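Local coordinates for protein monooxygenase (Agrobacterium tumefaciens, PDB 2I7G) that is probably a flavin-dependent monooxygenase of the luciferase-like family, built on a TIM barrel, whose substrate is not established, at residues 36-39 with 40-44; 71-74 with 75-78; 106-109 with 110-113; 151-154 with 155-159; 264-267 with 268-272. All coordinates share one frame; numbering follows the deposited sequence. Where two conformers were deposited one is given.

Contact 1 of 5, residues 36-39 with 40-44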
loop_
_atom_site.group_PDB
_atom_site.type_symbol
_atom_site.label_atom_id
_atom_site.label_comp_id
_atom_site.label_asym_id
_atom_site.label_seq_id
_atom_site.Cartn_x
_atom_site.Cartn_y
_atom_site.Cartn_z
ATOM N N PRO B 36 -21.876 9.893 -7.835
ATOM C CA PRO B 36 -22.126 8.678 -8.621
ATOM C C PRO B 36 -23.517 8.129 -8.361
ATOM O O PRO B 36 -23.989 8.166 -7.216
ATOM C CB PRO B 36 -21.082 7.689 -8.109
ATOM C CG PRO B 36 -20.695 8.173 -6.743
ATOM C CD PRO B 36 -21.029 9.641 -6.652
ATOM N N ALA B 37 -24.147 7.620 -9.417
ATOM C CA ALA B 37 -25.523 7.136 -9.351
ATOM C C ALA B 37 -25.690 5.953 -8.399
ATOM O O ALA B 37 -26.701 5.851 -7.718
ATOM C CB ALA B 37 -26.033 6.776 -10.757
ATOM N N ASP B 38 -24.680 5.085 -8.334
ATOM C CA ASP B 38 -24.779 3.853 -7.545
ATOM C C ASP B 38 -23.818 3.781 -6.346
ATOM O O ASP B 38 -23.509 2.688 -5.857
ATOM C CB ASP B 38 -24.591 2.640 -8.458
ATOM C CG ASP B 38 -23.173 2.514 -8.979
ATOM O OD1 ASP B 38 -22.436 3.536 -9.041
ATOM O OD2 ASP B 38 -22.784 1.372 -9.318
ATOM N N GLY B 39 -23.361 4.943 -5.877
ATOM C CA GLY B 39 -22.629 5.035 -4.621
ATOM C C GLY B 39 -21.128 5.182 -4.834
ATOM O O GLY B 39 -20.608 4.796 -5.875
ATOM N N ARG B 40 -20.452 5.721 -3.830
ATOM C CA ARG B 40 -19.000 5.958 -3.905
ATOM C C ARG B 40 -18.166 4.682 -3.998
ATOM O O ARG B 40 -17.089 4.698 -4.603
ATOM C CB ARG B 40 -18.527 6.789 -2.704
ATOM C CG ARG B 40 -19.170 8.178 -2.690
ATOM C CD ARG B 40 -18.454 9.159 -1.772
ATOM N NE ARG B 40 -19.307 10.315 -1.492
ATOM C CZ ARG B 40 -19.430 11.389 -2.276
ATOM N NH1 ARG B 40 -18.755 11.483 -3.417
ATOM N NH2 ARG B 40 -20.248 12.371 -1.911
ATOM N N GLY B 41 -18.633 3.617 -3.348
ATOM C CA GLY B 41 -17.875 2.351 -3.357
ATOM C C GLY B 41 -17.770 1.795 -4.776
ATOM O O GLY B 41 -16.658 1.624 -5.284
ATOM N N PRO B 42 -18.923 1.488 -5.412
ATOM C CA PRO B 42 -18.876 0.976 -6.798
ATOM C C PRO B 42 -18.192 1.917 -7.792
ATOM O O PRO B 42 -17.446 1.438 -8.637
ATOM C CB PRO B 42 -20.342 0.763 -7.144
ATOM C CG PRO B 42 -21.003 0.503 -5.771
ATOM C CD PRO B 42 -20.317 1.485 -4.885
ATOM N N GLU B 43 -18.391 3.230 -7.660
ATOM C CA GLU B 43 -17.659 4.198 -8.485
ATOM C C GLU B 43 -16.129 4.066 -8.310
ATOM O O GLU B 43 -15.395 4.030 -9.316
ATOM C CB GLU B 43 -18.149 5.639 -8.207
ATOM C CG GLU B 43 -17.349 6.787 -8.839
ATOM C CD GLU B 43 -17.622 7.016 -10.338
ATOM O OE1 GLU B 43 -18.619 6.461 -10.855
ATOM O OE2 GLU B 43 -16.822 7.767 -11.001
ATOM N N GLY B 44 -15.658 3.971 -7.064
ATOM C CA GLY B 44 -14.191 3.824 -6.775
ATOM C C GLY B 44 -13.624 2.509 -7.306
ATOM O O GLY B 44 -12.548 2.504 -7.926
#

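Contact 2 of 5, residues 71-74 with 75-78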
loop_
_atom_site.group_PDB
_atom_site.type_symbol
_atom_site.label_atom_id
_atom_site.label_comp_id
_atom_site.label_asym_id
_atom_site.label_seq_id
_atom_site.Cartn_x
_atom_site.Cartn_y
_atom_site.Cartn_z
ATOM N N HIS B 71 -4.450 12.473 -3.386
ATOM C CA HIS B 71 -5.479 13.480 -3.029
ATOM C C HIS B 71 -6.414 12.979 -1.932
ATOM O O HIS B 71 -6.507 11.772 -1.717
ATOM C CB HIS B 71 -6.283 13.902 -4.262
ATOM C CG HIS B 71 -5.447 14.659 -5.251
ATOM N ND1 HIS B 71 -5.398 16.045 -5.295
ATOM C CD2 HIS B 71 -4.570 14.219 -6.179
ATOM C CE1 HIS B 71 -4.519 16.415 -6.216
ATOM N NE2 HIS B 71 -4.010 15.328 -6.771
ATOM N N HIS B 72 -7.089 13.922 -1.236
ATOM C CA HIS B 72 -7.954 13.615 -0.095
ATOM C C HIS B 72 -9.301 14.325 -0.271
ATOM O O HIS B 72 -9.649 15.255 0.480
ATOM C CB HIS B 72 -7.243 14.008 1.211
ATOM C CG HIS B 72 -5.999 13.215 1.436
ATOM N ND1 HIS B 72 -6.009 11.993 2.074
ATOM C CD2 HIS B 72 -4.711 13.437 1.067
ATOM C CE1 HIS B 72 -4.780 11.507 2.112
ATOM N NE2 HIS B 72 -3.976 12.357 1.488
ATOM N N ARG B 73 -10.061 13.880 -1.270
ATOM C CA ARG B 73 -11.300 14.563 -1.661
ATOM C C ARG B 73 -12.251 13.559 -2.300
ATOM O O ARG B 73 -11.802 12.557 -2.867
ATOM C CB ARG B 73 -10.968 15.655 -2.674
ATOM C CG ARG B 73 -10.625 16.947 -2.038
ATOM C CD ARG B 73 -10.178 17.970 -3.048
ATOM N NE ARG B 73 -10.896 17.914 -4.321
ATOM C CZ ARG B 73 -11.071 18.977 -5.089
ATOM N NH1 ARG B 73 -10.614 20.155 -4.675
ATOM N NH2 ARG B 73 -11.699 18.874 -6.256
ATOM N N PRO B 74 -13.563 13.817 -2.222
ATOM C CA PRO B 74 -14.485 12.823 -2.768
ATOM C C PRO B 74 -14.322 12.602 -4.262
ATOM O O PRO B 74 -14.736 11.565 -4.749
ATOM C CB PRO B 74 -15.897 13.392 -2.439
ATOM C CG PRO B 74 -15.681 14.821 -2.086
ATOM C CD PRO B 74 -14.253 14.973 -1.608
ATOM N N ASP B 75 -13.716 13.539 -4.997
ATOM C CA ASP B 75 -13.622 13.339 -6.428
ATOM C C ASP B 75 -12.313 12.690 -6.902
ATOM O O ASP B 75 -12.018 12.723 -8.111
ATOM C CB ASP B 75 -13.878 14.635 -7.192
ATOM C CG ASP B 75 -12.985 15.788 -6.743
ATOM O OD1 ASP B 75 -12.409 15.744 -5.653
ATOM O OD2 ASP B 75 -12.914 16.794 -7.480
ATOM N N TYR B 76 -11.556 12.089 -5.981
ATOM C CA TYR B 76 -10.329 11.351 -6.369
ATOM C C TYR B 76 -10.280 10.061 -5.566
ATOM O O TYR B 76 -10.619 10.061 -4.374
ATOM C CB TYR B 76 -9.093 12.134 -6.014
ATOM C CG TYR B 76 -8.931 13.414 -6.795
ATOM C CD1 TYR B 76 -8.626 13.393 -8.162
ATOM C CD2 TYR B 76 -9.032 14.647 -6.149
ATOM C CE1 TYR B 76 -8.469 14.591 -8.893
ATOM C CE2 TYR B 76 -8.864 15.855 -6.866
ATOM C CZ TYR B 76 -8.572 15.807 -8.219
ATOM O OH TYR B 76 -8.390 16.997 -8.921
ATOM N N VAL B 77 -9.926 8.967 -6.225
ATOM C CA VAL B 77 -9.930 7.682 -5.542
ATOM C C VAL B 77 -8.550 7.316 -4.949
ATOM O O VAL B 77 -8.470 6.406 -4.116
ATOM C CB VAL B 77 -10.488 6.563 -6.481
ATOM C CG1 VAL B 77 -9.570 6.272 -7.651
ATOM C CG2 VAL B 77 -10.731 5.238 -5.723
ATOM N N VAL B 78 -7.497 8.026 -5.337
ATOM C CA VAL B 78 -6.123 7.664 -4.884
ATOM C C VAL B 78 -5.658 8.607 -3.781
ATOM O O VAL B 78 -5.094 9.673 -4.049
ATOM C CB VAL B 78 -5.124 7.589 -6.046
ATOM C CG1 VAL B 78 -3.695 7.244 -5.522
ATOM C CG2 VAL B 78 -5.635 6.482 -7.080
HETATM O O HOH W 1 -9.162 11.364 -2.267
HETATM O O HOH W 2 -13.106 9.354 -3.388
#

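Contact 3 of 5, residues 106-109 with 110-113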
loop_
_atom_site.group_PDB
_atom_site.type_symbol
_atom_site.label_atom_id
_atom_site.label_comp_id
_atom_site.label_asym_id
_atom_site.label_seq_id
_atom_site.Cartn_x
_atom_site.Cartn_y
_atom_site.Cartn_z
ATOM N N SER B 106 2.957 15.825 4.907
ATOM C CA SER B 106 1.872 15.376 5.783
ATOM C C SER B 106 1.894 13.875 6.053
ATOM O O SER B 106 0.973 13.361 6.660
ATOM C CB SER B 106 0.485 15.860 5.296
ATOM O OG SER B 106 0.402 15.746 3.898
ATOM N N ASP B 107 2.986 13.208 5.673
ATOM C CA ASP B 107 3.050 11.743 5.825
ATOM C C ASP B 107 4.243 11.390 6.724
ATOM O O ASP B 107 5.031 12.267 7.146
ATOM C CB ASP B 107 3.107 11.052 4.453
ATOM C CG ASP B 107 2.454 9.597 4.456
ATOM O OD1 ASP B 107 2.341 8.911 5.535
ATOM O OD2 ASP B 107 2.076 9.143 3.339
ATOM N N ASP B 108 4.372 10.112 7.046
ATOM C CA ASP B 108 5.523 9.661 7.825
ATOM C C ASP B 108 6.542 9.091 6.836
ATOM O O ASP B 108 6.227 8.106 6.168
ATOM C CB ASP B 108 5.085 8.547 8.786
ATOM C CG ASP B 108 6.264 7.996 9.636
ATOM O OD1 ASP B 108 7.467 8.310 9.382
ATOM O OD2 ASP B 108 5.971 7.291 10.616
ATOM N N PRO B 109 7.739 9.715 6.700
ATOM C CA PRO B 109 8.727 9.226 5.723
ATOM C C PRO B 109 9.131 7.749 5.938
ATOM O O PRO B 109 9.462 7.088 4.958
ATOM C CB PRO B 109 9.936 10.144 5.908
ATOM C CG PRO B 109 9.452 11.318 6.693
ATOM C CD PRO B 109 8.182 10.945 7.391
ATOM N N VAL B 110 9.123 7.273 7.186
ATOM C CA VAL B 110 9.373 5.849 7.426
ATOM C C VAL B 110 8.327 4.979 6.697
ATOM O O VAL B 110 8.682 4.044 5.978
ATOM C CB VAL B 110 9.477 5.493 8.928
ATOM C CG1 VAL B 110 9.717 4.000 9.059
ATOM C CG2 VAL B 110 10.641 6.310 9.588
ATOM N N ARG B 111 7.049 5.299 6.878
ATOM C CA ARG B 111 5.995 4.552 6.177
ATOM C C ARG B 111 6.100 4.678 4.666
ATOM O O ARG B 111 5.938 3.685 3.961
ATOM C CB ARG B 111 4.576 4.990 6.606
ATOM C CG ARG B 111 4.328 4.883 8.094
ATOM C CD ARG B 111 4.243 3.401 8.522
ATOM N NE ARG B 111 3.747 3.346 9.914
ATOM C CZ ARG B 111 3.533 2.227 10.585
ATOM N NH1 ARG B 111 3.752 1.050 10.017
ATOM N NH2 ARG B 111 3.091 2.281 11.843
ATOM N N VAL B 112 6.342 5.899 4.177
ATOM C CA VAL B 112 6.454 6.127 2.744
ATOM C C VAL B 112 7.595 5.251 2.214
ATOM O O VAL B 112 7.425 4.529 1.225
ATOM C CB VAL B 112 6.684 7.627 2.456
ATOM C CG1 VAL B 112 7.090 7.810 0.968
ATOM C CG2 VAL B 112 5.352 8.401 2.825
ATOM N N PHE B 113 8.737 5.282 2.880
ATOM C CA PHE B 113 9.864 4.480 2.421
ATOM C C PHE B 113 9.519 2.994 2.408
ATOM O O PHE B 113 9.839 2.298 1.456
ATOM C CB PHE B 113 11.106 4.717 3.277
ATOM C CG PHE B 113 12.328 3.967 2.785
ATOM C CD1 PHE B 113 13.019 4.383 1.638
ATOM C CD2 PHE B 113 12.746 2.831 3.430
ATOM C CE1 PHE B 113 14.144 3.665 1.169
ATOM C CE2 PHE B 113 13.894 2.137 2.990
ATOM C CZ PHE B 113 14.570 2.554 1.852
HETATM O O HOH W 3 3.713 5.890 11.288
#

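Contact 4 of 5, residues 151-154 with 155-159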
loop_
_atom_site.group_PDB
_atom_site.type_symbol
_atom_site.label_atom_id
_atom_site.label_comp_id
_atom_site.label_asym_id
_atom_site.label_seq_id
_atom_site.Cartn_x
_atom_site.Cartn_y
_atom_site.Cartn_z
ATOM N N ASP B 151 7.131 24.343 5.096
ATOM C CA ASP B 151 8.539 24.366 4.677
ATOM C C ASP B 151 9.425 23.486 5.578
ATOM O O ASP B 151 10.251 22.719 5.077
ATOM C CB ASP B 151 9.083 25.804 4.664
ATOM C CG ASP B 151 8.573 26.630 3.485
ATOM O OD1 ASP B 151 7.879 26.123 2.604
ATOM O OD2 ASP B 151 8.897 27.842 3.452
ATOM N N VAL B 152 9.256 23.602 6.894
ATOM C CA VAL B 152 10.065 22.798 7.841
ATOM C C VAL B 152 9.629 21.336 7.768
ATOM O O VAL B 152 10.472 20.441 7.814
ATOM C CB VAL B 152 10.016 23.329 9.295
ATOM C CG1 VAL B 152 10.859 22.449 10.203
ATOM C CG2 VAL B 152 10.557 24.751 9.335
ATOM N N LEU B 153 8.324 21.092 7.633
ATOM C CA LEU B 153 7.840 19.697 7.488
ATOM C C LEU B 153 8.456 19.042 6.251
ATOM O O LEU B 153 8.910 17.902 6.301
ATOM C CB LEU B 153 6.322 19.619 7.374
ATOM C CG LEU B 153 5.532 19.872 8.662
ATOM C CD1 LEU B 153 4.106 20.207 8.276
ATOM C CD2 LEU B 153 5.593 18.647 9.585
ATOM N N PHE B 154 8.479 19.777 5.145
ATOM C CA PHE B 154 9.004 19.212 3.914
ATOM C C PHE B 154 10.497 19.009 4.015
ATOM O O PHE B 154 10.988 17.940 3.670
ATOM C CB PHE B 154 8.661 20.068 2.705
ATOM C CG PHE B 154 8.967 19.403 1.396
ATOM C CD1 PHE B 154 8.178 18.334 0.919
ATOM C CD2 PHE B 154 10.062 19.809 0.653
ATOM C CE1 PHE B 154 8.460 17.721 -0.333
ATOM C CE2 PHE B 154 10.355 19.197 -0.599
ATOM C CZ PHE B 154 9.564 18.168 -1.082
ATOM N N ALA B 155 11.203 20.004 4.541
ATOM C CA ALA B 155 12.657 19.926 4.658
ATOM C C ALA B 155 13.081 18.743 5.536
ATOM O O ALA B 155 13.939 17.948 5.145
ATOM C CB ALA B 155 13.203 21.208 5.227
ATOM N N GLU B 156 12.470 18.623 6.705
ATOM C CA GLU B 156 12.891 17.586 7.666
ATOM C C GLU B 156 12.506 16.214 7.125
ATOM O O GLU B 156 13.270 15.266 7.194
ATOM C CB GLU B 156 12.243 17.803 9.031
ATOM C CG GLU B 156 12.855 18.982 9.787
ATOM C CD GLU B 156 12.485 19.003 11.257
ATOM O OE1 GLU B 156 11.834 18.042 11.724
ATOM O OE2 GLU B 156 12.847 19.994 11.948
ATOM N N LYS B 157 11.304 16.110 6.572
ATOM C CA LYS B 157 10.828 14.779 6.145
ATOM C C LYS B 157 11.548 14.286 4.896
ATOM O O LYS B 157 11.822 13.093 4.739
ATOM C CB LYS B 157 9.310 14.761 5.987
ATOM C CG LYS B 157 8.630 14.800 7.349
ATOM C CD LYS B 157 7.081 14.963 7.216
ATOM C CE LYS B 157 6.423 14.757 8.564
ATOM N NZ LYS B 157 4.935 14.717 8.460
ATOM N N LEU B 158 11.895 15.225 4.029
ATOM C CA LEU B 158 12.716 14.902 2.873
ATOM C C LEU B 158 14.074 14.473 3.405
ATOM O O LEU B 158 14.614 13.461 2.909
ATOM C CB LEU B 158 12.830 16.095 1.906
ATOM C CG LEU B 158 13.731 15.875 0.693
ATOM C CD1 LEU B 158 13.296 14.644 -0.124
ATOM C CD2 LEU B 158 13.709 17.091 -0.214
ATOM N N ASP B 159 14.667 15.243 4.383
ATOM C CA ASP B 159 15.961 14.864 4.953
ATOM C C ASP B 159 15.884 13.434 5.545
ATOM O O ASP B 159 16.736 12.572 5.260
ATOM C CB ASP B 159 16.374 15.851 6.049
ATOM C CG ASP B 159 17.759 15.587 6.571
ATOM O OD1 ASP B 159 18.727 15.775 5.800
ATOM O OD2 ASP B 159 17.886 15.245 7.771
#

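Contact 5 of 5, residues 264-267 with 268-272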
loop_
_atom_site.group_PDB
_atom_site.type_symbol
_atom_site.label_atom_id
_atom_site.label_comp_id
_atom_site.label_asym_id
_atom_site.label_seq_id
_atom_site.Cartn_x
_atom_site.Cartn_y
_atom_site.Cartn_z
ATOM N N THR B 264 -6.587 15.971 -34.556
ATOM C CA THR B 264 -6.381 17.083 -33.608
ATOM C C THR B 264 -7.736 17.613 -33.142
ATOM O O THR B 264 -7.903 17.888 -31.936
ATOM C CB THR B 264 -5.537 18.165 -34.245
ATOM O OG1 THR B 264 -4.202 17.659 -34.362
ATOM C CG2 THR B 264 -5.555 19.440 -33.356
ATOM N N ASP B 265 -8.694 17.745 -34.082
ATOM C CA ASP B 265 -10.060 18.149 -33.711
ATOM C C ASP B 265 -10.731 17.178 -32.750
ATOM O O ASP B 265 -11.424 17.620 -31.801
ATOM C CB ASP B 265 -10.968 18.387 -34.923
ATOM C CG ASP B 265 -10.604 19.664 -35.691
ATOM O OD1 ASP B 265 -9.950 20.571 -35.135
ATOM O OD2 ASP B 265 -11.017 19.771 -36.861
ATOM N N LYS B 266 -10.541 15.868 -32.960
ATOM C CA LYS B 266 -11.093 14.907 -32.013
ATOM C C LYS B 266 -10.451 15.083 -30.639
ATOM O O LYS B 266 -11.134 15.079 -29.613
ATOM C CB LYS B 266 -10.899 13.463 -32.497
ATOM C CG LYS B 266 -11.948 13.044 -33.564
ATOM C CD LYS B 266 -11.514 11.690 -34.182
ATOM C CE LYS B 266 -12.571 11.163 -35.129
ATOM N NZ LYS B 266 -13.770 10.681 -34.398
ATOM N N ALA B 267 -9.130 15.241 -30.608
ATOM C CA ALA B 267 -8.466 15.449 -29.319
ATOM C C ALA B 267 -9.023 16.696 -28.608
ATOM O O ALA B 267 -9.360 16.630 -27.405
ATOM C CB ALA B 267 -6.991 15.570 -29.507
ATOM N N ALA B 268 -9.106 17.810 -29.327
ATOM C CA ALA B 268 -9.633 19.056 -28.752
ATOM C C ALA B 268 -11.085 18.886 -28.271
ATOM O O ALA B 268 -11.397 19.234 -27.113
ATOM C CB ALA B 268 -9.537 20.201 -29.787
ATOM N N ASP B 269 -11.953 18.346 -29.137
ATOM C CA ASP B 269 -13.386 18.220 -28.825
ATOM C C ASP B 269 -13.571 17.324 -27.597
ATOM O O ASP B 269 -14.314 17.666 -26.662
ATOM C CB ASP B 269 -14.168 17.643 -30.009
ATOM C CG ASP B 269 -14.322 18.625 -31.182
ATOM O OD1 ASP B 269 -14.020 19.823 -31.052
ATOM O OD2 ASP B 269 -14.758 18.168 -32.265
ATOM N N GLN B 270 -12.876 16.189 -27.596
ATOM C CA GLN B 270 -13.042 15.211 -26.530
ATOM C C GLN B 270 -12.519 15.743 -25.201
ATOM O O GLN B 270 -13.128 15.479 -24.160
ATOM C CB GLN B 270 -12.401 13.855 -26.889
ATOM C CG GLN B 270 -13.140 13.168 -28.031
ATOM C CD GLN B 270 -12.418 11.927 -28.569
ATOM O OE1 GLN B 270 -11.397 11.479 -28.026
ATOM N NE2 GLN B 270 -12.950 11.382 -29.685
ATOM N N PHE B 271 -11.435 16.520 -25.239
ATOM C CA PHE B 271 -10.836 17.108 -24.025
ATOM C C PHE B 271 -11.663 18.289 -23.503
ATOM O O PHE B 271 -11.764 18.484 -22.300
ATOM C CB PHE B 271 -9.384 17.523 -24.313
ATOM C CG PHE B 271 -8.440 17.518 -23.097
ATOM C CD1 PHE B 271 -7.756 18.678 -22.740
ATOM C CD2 PHE B 271 -8.211 16.356 -22.350
ATOM C CE1 PHE B 271 -6.865 18.688 -21.643
ATOM C CE2 PHE B 271 -7.307 16.358 -21.253
ATOM C CZ PHE B 271 -6.634 17.525 -20.921
ATOM N N TYR B 272 -12.263 19.059 -24.404
ATOM C CA TYR B 272 -13.063 20.256 -24.053
ATOM C C TYR B 272 -14.559 19.942 -23.822
ATOM O O TYR B 272 -15.295 20.788 -23.318
ATOM C CB TYR B 272 -12.958 21.241 -25.204
ATOM C CG TYR B 272 -13.528 22.629 -25.020
ATOM C CD1 TYR B 272 -14.720 22.996 -25.647
ATOM C CD2 TYR B 272 -12.826 23.606 -24.286
ATOM C CE1 TYR B 272 -15.237 24.315 -25.535
ATOM C CE2 TYR B 272 -13.320 24.929 -24.176
ATOM C CZ TYR B 272 -14.518 25.265 -24.794
ATOM O OH TYR B 272 -15.004 26.547 -24.682
#

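Contact 1 of 5, residues 36-39 with 40-44
The N-terminal start of helix 40-60, the first helix of the TIM barrel, is entered here through a type I beta turn from Pro36 to Gly39. Gly39 is the N-cap residue. Its carbonyl oxygen takes the first helical bond, from Glu43 N to Gly39 O at 3.2 Å, with an N-H...O angle of 164°. Gly39 has a positive phi (103°), a conformation readily adopted by glycine.

The turn brings Pro36 back over the first helical turn. Pro36 CB lies 3.6 Å from Glu43 CB, and the two side chains meet at a slant. Glu43 CG is anti to its own backbone N (chi1 171°), and the chain then bends at chi2. This carries the carboxylate past the proline ring, where OE1 forms a salt bridge with Arg46 and OE2 accepts from Asn33 N. On another flank, the Asp38 and Pro42 side chains run antiparallel past one another, with Asp38 OD2 3.3 Å from Pro42 CB.

From the first helical position, the Arg40 chain is extended from CG to NE. Its NH1 bonds to Pro34 O, and its NE forms a salt bridge with Glu168 of the second subunit. The Pro42 ring also packs on Leu190 of that subunit, and Pro42 CG sits 3.3 Å from Asp38 O.

Contact 2 of 5, residues 71-74 with 75-78
Asp75 chi1 is 54°, which sets CG between its backbone N and carbonyl carbon and turns the carboxylate back to Arg73. The Arg73 chain bends at chi3 (37°) to meet it. NE and NH2 of the guanidinium each hold one carboxylate oxygen. Arg73 NE reaches Asp75 OD1 at 3.0 Å, and Arg73 NH2 reaches Asp75 OD2 at 2.7 Å. Each oxygen uses its syn lone pair. The two flat groups are nearly coplanar, 14° apart, so the salt bridge fixes the rotation of both.

These residues belong to the loop between strand 65-68 and helix 81-89 of the TIM barrel. A type I beta turn from Arg73 to Tyr76 reverses the chain. Its bond runs from Tyr76 N to Arg73 O at 3.2 Å, with the donor above the carbonyl plane. Farther from the turn, His71 N donates to Val78 O at 2.9 Å and joins the two arms of the loop.

The buried rings of His71 and Tyr76 meet obliquely, with centroids 4.3 Å apart. His71 CG lies over one face of the tyrosine, displaced from the ring centre, and His71 CB is 3.4 Å from Tyr76 CD2. The His71 ring also meets that of Phe29. Water 1 sits between the arms and accepts from Arg73 N at 2.9 Å. Pro74 packs against Arg40 of helix 40-60 and Tyr186 of the second subunit.

Contact 3 of 5, residues 106-109 with 110-113
Hydrogen bonds to Asp108 start the helix. Its side chain accepts from Val110 N through OD1 at 2.9 Å, with a bent N-H...O angle of 140°. The amide meets OD1 from above the carboxylate plane. Asp108 CG is anti to the backbone N (chi1 179°), which lays the carboxylate alongside Val110. The main-chain oxygen of Asp108 takes a straighter bond from Val112 N at 3.0 Å. One residue on, Phe113 N donates to Pro109 O at 2.8 Å. In the residue before the cap, Asp107 OD1 accepts from Asp108 N at 2.8 Å.

Asp108 is thus the N-cap of helix 109-122, where the loop after barrel strand 96-99 turns into the helix. Pro109, first in the helix, has no N-H to offer. The same OD1 of Asp108 also accepts from His177 NE2.

Charged groups meet through water. Asp108 OD2 takes a bond from water 3 at 2.7 Å, and that water accepts from Arg111 NE at 2.9 Å in the guanidinium plane. Asp108 OD2 and Arg111 NE stay 4.6 Å apart, too far for a direct salt bridge. Arg111 spends its end on the second subunit: NH1 on Glu70, NH2 on the carbonyl of Ser106, and the cation on the ring of Phe143.

Among the van der Waals contacts, the Val112 methyl CG2 rests 3.4 Å from the carboxylate oxygen Asp107 OD2.

Contact 4 of 5, residues 151-154 with 155-159
Four main-chain bonds carry the step from residues 151-154 to 155-159. Ala155 N donates to Asp151 O at 2.9 Å, and Glu156 N donates to Val152 O at 2.9 Å. Lys157 N follows to Leu153 O at 3.0 Å, and Leu158 N to Phe154 O at 2.9 Å. This i to i+4 ladder is a plain alpha helix, part of helix 150-166 and rather more than two turns long.

The charged side chains bond away from the helix. Lys157 NZ donates to the carbonyls of Ser105 and Asp107 and bonds to the hydroxyl of Tyr145, three oxygens around one buried ammonium. Glu156 OE2 bonds to Thr175 OG1, and its OE1 accepts from Lys176 N.

Both chains run beside apolar neighbours. Extended beyond CG, Lys157 lies along Leu153, with Lys157 CE 4.1 Å from Leu153 CD2. Glu156 likewise lies alongside Val152, its OE2 3.6 Å from Val152 CG1. Phe154 and Leu158 point the same way from successive turns. Phe154 CG is anti to the backbone N (chi1 -170°), which places the ring beside Leu158, with Phe154 CE2 4.0 Å from Leu158 CD2. Phe154 also touches Ser105, and Leu158 touches Met213.

Contact 5 of 5, residues 264-267 with 268-272
Ala267 and Ala268 form the tightly packed side of helix 264-272, and Asp265, Lys266 and Asp269 form its solvent side. The helix follows barrel strand 252-260. Its small buried face lies against the barrel wall and a neighbouring helix: Ala267 packs on Phe259 and Leu308, and Ala268 on Leu308 and on Arg293, Phe296 and Arg300 of helix 293-300. Phe271 extends this face. Its CG stands anti to the backbone N (chi1 -152°), which sends the ring away from residues 264-267 to Leu308, Val278 and Ile336. Phe271 CB remains 3.2 Å from Ala267 O.

Regular main-chain bonds join both sides. Ala268 N reaches Thr264 O at 2.9 Å, and Asp269 N reaches Asp265 O at 2.8 Å. Gln270 N follows to Lys266 O at 2.9 Å, and Phe271 N to Ala267 O at 3.0 Å.

On the outer side the side chains barely meet one another. Gln270 is extended beyond CG and runs back along the preceding turn, its NE2 4.1 Å from Lys266 CB. Its closer contact is with the main chain: Gln270 CG lies 3.2 Å from Lys266 O, so the aliphatic part, not the amide, makes the nearer approach. Asp269 was modelled in two conformers, so no single spacing from Asp265 is firm.

At the start of the helix, Thr264 OG1 bonds to Glu310 N. No salt bridge or side-chain hydrogen bond links the two segments. The helical geometry here is therefore held by main-chain bonds, while the acids, probably ionised, face water.

In the fold
From the N terminus the five contacts follow in series; none nests in or crosses another. Contact 1 closes the turn leading from the loop after strand 23-28 into helix 40-60. Contact 2 closes the loop between strand 65-68 and helix 81-89, and touches contact 1 where Arg40 meets Pro74. Contact 3 starts helix 109-122 after strand 96-99. Contact 4, within helix 150-166, joins it through Lys157, which reaches the Asp107 carbonyl and packs on Pro109. Contact 5, on helix 264-272, lies on the opposite side of the chain's centre from contacts 3 and 4. Contacts 1, 2 and 3 also touch the second subunit.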